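Transcriptional regulator Tm0710 (Thermotoga maritima, PDB 2A61) probably binds DNA as a dimeric MarR-family transcriptional regulator, using a winged helix-turn-helix domain in each subunit. Local coordinates at residues L39-P50 with D82-I93. Numbering follows the deposited sequence. Where two conformers were deposited one is given.
Sequences LQKIYFEGPKRP and DPADRRAYFLVI
Arg49 grips a single oxygen of Asp82 with both of its terminal nitrogens: NH1 and NH2 each donate to Asp82 OD2 at 3.0 Å, from the same face of the carboxylate, while the oxygen lies almost in the guanidinium plane. The two planes stand 62° apart, unlike a flat bidentate pair. Asp82 OD1 is left to accept from Ala84 N in an Asx turn. Phe90 CZ sits over the centre of one guanidinium face, 3.5 Å from Arg49 NH2, with ring and guanidinium inclined by 45°. The extended Arg49 chain starts beside its own backbone N (chi1 -52°) and runs past the Phe90 ring, its CG 3.6 Å from Phe90 CE1. A water accepts from Arg49 NH1 and donates to Tyr89 O, adding a link to the strand backbone. With an alanine here, Asp82 OD2 would probably lose both guanidinium donors and their salt bridge, and Phe90 CZ and CE1 the arginine chain packed against them. Asp82, Tyr89 and Phe90 belong to the beta hairpin of strands 77-82 and 88-93, the wing of the MarR winged-helix fold; Arg49 comes from the link before helix 50-57. Lys48 pairs with Leu91 in a single antiparallel hydrogen-bonded bridge, Lys48 N to Leu91 O at 3.1 Å and Leu91 N back to Lys48 O, which lays this link beside the wing, as the short first strand does in winged-helix proteins. Pro50 CG lies 3.5 Å from Tyr89 CZ, and Arg79 makes a cation-pi contact with that tyrosine. Pro47 CB rests against Phe90 CB and Val92 CG1. Farther back, helix segment 39-45 crosses strand 88-93 nearly at right angles. Ile42 packs its CD1 against Leu91 CB and its CG2 against Ile93 CB, and Ile93 CD1 reaches Tyr43 CB at 3.9 Å.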
loop_
_atom_site.group_PDB
_atom_site.type_symbol
_atom_site.label_atom_id
_atom_site.label_comp_id
_atom_site.label_asym_id
_atom_site.label_seq_id
_atom_site.Cartn_x
_atom_site.Cartn_y
_atom_site.Cartn_z
ATOM N N LEU A 39 -2.252 3.742 12.079
ATOM C CA LEU A 39 -2.415 2.651 13.059
ATOM C C LEU A 39 -1.567 1.455 12.719
ATOM O O LEU A 39 -0.952 0.864 13.619
ATOM C CB LEU A 39 -3.855 2.171 13.164
ATOM C CG LEU A 39 -4.918 2.998 13.848
ATOM C CD1 LEU A 39 -6.290 2.297 13.671
ATOM C CD2 LEU A 39 -4.575 3.144 15.325
ATOM N N GLN A 40 -1.539 1.070 11.431
ATOM C CA GLN A 40 -0.748 -0.093 11.027
ATOM C C GLN A 40 0.761 0.115 11.099
ATOM O O GLN A 40 1.471 -0.811 11.433
ATOM C CB GLN A 40 -1.194 -0.693 9.673
ATOM C CG GLN A 40 -0.813 0.063 8.471
ATOM C CD GLN A 40 -0.983 -0.770 7.180
ATOM O OE1 GLN A 40 -1.080 -0.216 6.090
ATOM N NE2 GLN A 40 -1.008 -2.094 7.316
ATOM N N LYS A 41 1.220 1.336 10.833
ATOM C CA LYS A 41 2.618 1.707 11.036
ATOM C C LYS A 41 3.068 1.563 12.486
ATOM O O LYS A 41 4.136 0.986 12.747
ATOM C CB LYS A 41 2.862 3.124 10.550
ATOM C CG LYS A 41 4.285 3.608 10.691
ATOM C CD LYS A 41 5.344 2.660 10.044
ATOM C CE LYS A 41 5.160 2.443 8.528
ATOM N NZ LYS A 41 6.143 1.452 7.881
ATOM N N ILE A 42 2.245 2.048 13.417
ATOM C CA ILE A 42 2.568 1.965 14.827
ATOM C C ILE A 42 2.425 0.507 15.266
ATOM O O ILE A 42 3.187 0.036 16.110
ATOM C CB ILE A 42 1.668 2.921 15.696
ATOM C CG1 ILE A 42 1.924 4.379 15.314
ATOM C CG2 ILE A 42 1.902 2.688 17.202
ATOM C CD1 ILE A 42 0.814 5.416 15.853
ATOM N N TYR A 43 1.450 -0.205 14.705
ATOM C CA TYR A 43 1.248 -1.599 15.060
ATOM C C TYR A 43 2.502 -2.425 14.755
ATOM O O TYR A 43 2.901 -3.276 15.538
ATOM C CB TYR A 43 0.062 -2.180 14.293
ATOM C CG TYR A 43 -0.191 -3.663 14.539
ATOM C CD1 TYR A 43 -1.119 -4.080 15.496
ATOM C CD2 TYR A 43 0.477 -4.655 13.778
ATOM C CE1 TYR A 43 -1.351 -5.452 15.722
ATOM C CE2 TYR A 43 0.249 -6.011 13.988
ATOM C CZ TYR A 43 -0.692 -6.385 14.941
ATOM O OH TYR A 43 -0.939 -7.699 15.149
ATOM N N PHE A 44 3.114 -2.140 13.616
ATOM C CA PHE A 44 4.261 -2.927 13.173
ATOM C C PHE A 44 5.594 -2.402 13.684
ATOM O O PHE A 44 6.494 -3.217 13.978
ATOM C CB PHE A 44 4.269 -3.095 11.639
ATOM C CG PHE A 44 3.216 -4.052 11.125
ATOM C CD1 PHE A 44 3.234 -5.407 11.496
ATOM C CD2 PHE A 44 2.216 -3.598 10.250
ATOM C CE1 PHE A 44 2.262 -6.314 10.999
ATOM C CE2 PHE A 44 1.216 -4.465 9.776
ATOM C CZ PHE A 44 1.222 -5.807 10.161
ATOM N N GLU A 45 5.750 -1.082 13.774
ATOM C CA GLU A 45 7.041 -0.490 14.123
ATOM C C GLU A 45 7.096 0.150 15.499
ATOM O O GLU A 45 8.169 0.555 15.968
ATOM C CB GLU A 45 7.467 0.515 13.065
ATOM C CG GLU A 45 7.240 0.049 11.664
ATOM C CD GLU A 45 7.991 0.885 10.669
ATOM O OE1 GLU A 45 8.189 0.399 9.539
ATOM O OE2 GLU A 45 8.436 2.004 11.028
ATOM N N GLY A 46 5.951 0.220 16.173
ATOM C CA GLY A 46 5.906 0.838 17.487
ATOM C C GLY A 46 5.739 2.350 17.461
ATOM O O GLY A 46 5.380 2.925 16.438
ATOM N N PRO A 47 6.016 2.996 18.602
ATOM C CA PRO A 47 5.750 4.410 18.917
ATOM C C PRO A 47 6.303 5.327 17.842
ATOM O O PRO A 47 7.437 5.130 17.356
ATOM C CB PRO A 47 6.486 4.641 20.239
ATOM C CG PRO A 47 6.622 3.274 20.844
ATOM C CD PRO A 47 6.644 2.273 19.729
ATOM N N LYS A 48 5.500 6.309 17.440
ATOM C CA LYS A 48 5.894 7.212 16.399
ATOM C C LYS A 48 5.685 8.643 16.877
ATOM O O LYS A 48 4.652 8.972 17.508
ATOM C CB LYS A 48 5.101 6.962 15.101
ATOM C CG LYS A 48 5.311 5.652 14.444
ATOM C CD LYS A 48 6.776 5.576 13.900
ATOM C CE LYS A 48 7.044 4.287 13.144
ATOM N NZ LYS A 48 8.448 4.260 12.573
ATOM N N ARG A 49 6.654 9.507 16.542
ATOM C CA ARG A 49 6.496 10.952 16.804
ATOM C C ARG A 49 5.525 11.515 15.763
ATOM O O ARG A 49 5.408 10.957 14.666
ATOM C CB ARG A 49 7.856 11.681 16.666
ATOM C CG ARG A 49 8.997 11.037 17.498
ATOM C CD ARG A 49 10.305 11.794 17.307
ATOM N NE ARG A 49 11.379 11.283 18.194
ATOM C CZ ARG A 49 11.600 11.735 19.428
ATOM N NH1 ARG A 49 10.807 12.656 19.958
ATOM N NH2 ARG A 49 12.607 11.249 20.162
ATOM N N PRO A 50 4.849 12.637 16.087
ATOM C CA PRO A 50 3.925 13.237 15.134
ATOM C C PRO A 50 4.598 13.644 13.827
ATOM O O PRO A 50 4.013 13.468 12.790
ATOM C CB PRO A 50 3.393 14.471 15.882
ATOM C CG PRO A 50 3.602 14.182 17.289
ATOM C CD PRO A 50 4.856 13.362 17.380
ATOM N N ASP A 82 8.210 11.671 25.567
ATOM C CA ASP A 82 9.585 11.377 25.237
ATOM C C ASP A 82 10.390 11.584 26.526
ATOM O O ASP A 82 10.555 12.712 26.958
ATOM C CB ASP A 82 10.057 12.287 24.095
ATOM C CG ASP A 82 11.492 12.008 23.661
ATOM O OD1 ASP A 82 12.163 11.158 24.279
ATOM O OD2 ASP A 82 11.944 12.671 22.715
ATOM N N PRO A 83 10.913 10.494 27.108
ATOM C CA PRO A 83 11.655 10.579 28.368
ATOM C C PRO A 83 12.964 11.397 28.279
ATOM O O PRO A 83 13.500 11.817 29.307
ATOM C CB PRO A 83 11.928 9.122 28.728
ATOM C CG PRO A 83 11.865 8.396 27.449
ATOM C CD PRO A 83 10.905 9.126 26.555
ATOM N N ALA A 84 13.453 11.648 27.071
ATOM C CA ALA A 84 14.599 12.526 26.875
ATOM C C ALA A 84 14.244 14.009 26.584
ATOM O O ALA A 84 15.132 14.842 26.548
ATOM C CB ALA A 84 15.491 11.969 25.788
ATOM N N ASP A 85 12.960 14.336 26.374
ATOM C CA ASP A 85 12.567 15.703 25.978
ATOM C C ASP A 85 11.112 16.000 26.434
ATOM O O ASP A 85 10.153 15.490 25.858
ATOM C CB ASP A 85 12.767 15.896 24.453
ATOM C CG ASP A 85 12.335 17.293 23.939
ATOM O OD1 ASP A 85 11.955 18.173 24.746
ATOM O OD2 ASP A 85 12.379 17.511 22.710
ATOM N N ARG A 86 10.972 16.824 27.476
ATOM C CA ARG A 86 9.671 17.094 28.102
ATOM C C ARG A 86 8.661 17.664 27.119
ATOM O O ARG A 86 7.453 17.572 27.338
ATOM C CB ARG A 86 9.787 18.058 29.305
ATOM C CG ARG A 86 11.175 18.212 29.910
ATOM C CD ARG A 86 11.184 17.943 31.412
ATOM N NE ARG A 86 11.313 16.510 31.713
ATOM C CZ ARG A 86 11.769 16.010 32.863
ATOM N NH1 ARG A 86 11.856 14.698 33.028
ATOM N NH2 ARG A 86 12.143 16.812 33.851
ATOM N N ARG A 87 9.166 18.260 26.047
ATOM C CA ARG A 87 8.332 18.959 25.043
ATOM C C ARG A 87 7.849 18.075 23.880
ATOM O O ARG A 87 7.062 18.513 23.047
ATOM C CB ARG A 87 9.101 20.153 24.478
ATOM C CG ARG A 87 9.026 21.382 25.389
ATOM C CD ARG A 87 10.257 22.287 25.254
ATOM N NE ARG A 87 10.831 22.254 23.904
ATOM C CZ ARG A 87 10.479 23.054 22.894
ATOM N NH1 ARG A 87 9.541 23.991 23.054
ATOM N NH2 ARG A 87 11.082 22.917 21.713
ATOM N N ALA A 88 8.316 16.829 23.839
ATOM C CA ALA A 88 7.996 15.904 22.759
ATOM C C ALA A 88 7.183 14.732 23.287
ATOM O O ALA A 88 7.207 14.462 24.476
ATOM C CB ALA A 88 9.321 15.410 22.119
ATOM N N TYR A 89 6.468 14.022 22.404
ATOM C CA TYR A 89 5.687 12.846 22.796
ATOM C C TYR A 89 5.621 11.827 21.652
ATOM O O TYR A 89 5.938 12.152 20.515
ATOM C CB TYR A 89 4.255 13.243 23.238
ATOM C CG TYR A 89 3.398 13.822 22.141
ATOM C CD1 TYR A 89 2.552 13.014 21.380
ATOM C CD2 TYR A 89 3.415 15.193 21.871
ATOM C CE1 TYR A 89 1.749 13.563 20.379
ATOM C CE2 TYR A 89 2.621 15.743 20.897
ATOM C CZ TYR A 89 1.787 14.930 20.144
ATOM O OH TYR A 89 0.999 15.514 19.164
ATOM N N PHE A 90 5.183 10.613 21.957
ATOM C CA PHE A 90 5.026 9.552 20.963
ATOM C C PHE A 90 3.577 9.132 20.972
ATOM O O PHE A 90 2.923 9.170 22.024
ATOM C CB PHE A 90 5.874 8.298 21.279
ATOM C CG PHE A 90 7.384 8.500 21.134
ATOM C CD1 PHE A 90 8.041 8.172 19.948
ATOM C CD2 PHE A 90 8.131 8.987 22.207
ATOM C CE1 PHE A 90 9.452 8.338 19.833
ATOM C CE2 PHE A 90 9.524 9.153 22.092
ATOM C CZ PHE A 90 10.160 8.822 20.907
ATOM N N LEU A 91 3.075 8.748 19.795
ATOM C CA LEU A 91 1.784 8.069 19.699
ATOM C C LEU A 91 1.979 6.574 19.758
ATOM O O LEU A 91 2.851 6.023 19.059
ATOM C CB LEU A 91 1.027 8.499 18.415
ATOM C CG LEU A 91 0.836 10.026 18.625
ATOM C CD1 LEU A 91 1.122 10.897 17.424
ATOM C CD2 LEU A 91 -0.447 10.354 19.376
ATOM N N VAL A 92 1.197 5.925 20.604
ATOM C CA VAL A 92 1.277 4.477 20.774
ATOM C C VAL A 92 -0.106 3.856 20.570
ATOM O O VAL A 92 -1.107 4.507 20.740
ATOM C CB VAL A 92 1.870 4.052 22.142
ATOM C CG1 VAL A 92 3.384 4.458 22.243
ATOM C CG2 VAL A 92 1.173 4.705 23.276
ATOM N N ILE A 93 -0.145 2.574 20.227
ATOM C CA ILE A 93 -1.414 1.929 19.902
ATOM C C ILE A 93 -2.008 1.327 21.175
ATOM O O ILE A 93 -1.277 0.930 22.091
ATOM C CB ILE A 93 -1.206 0.848 18.790
ATOM C CG1 ILE A 93 -2.515 0.421 18.109
ATOM C CG2 ILE A 93 -0.400 -0.369 19.329
ATOM C CD1 ILE A 93 -2.336 -0.287 16.726
HETATM O O HOH W 1 8.024 13.604 19.270
#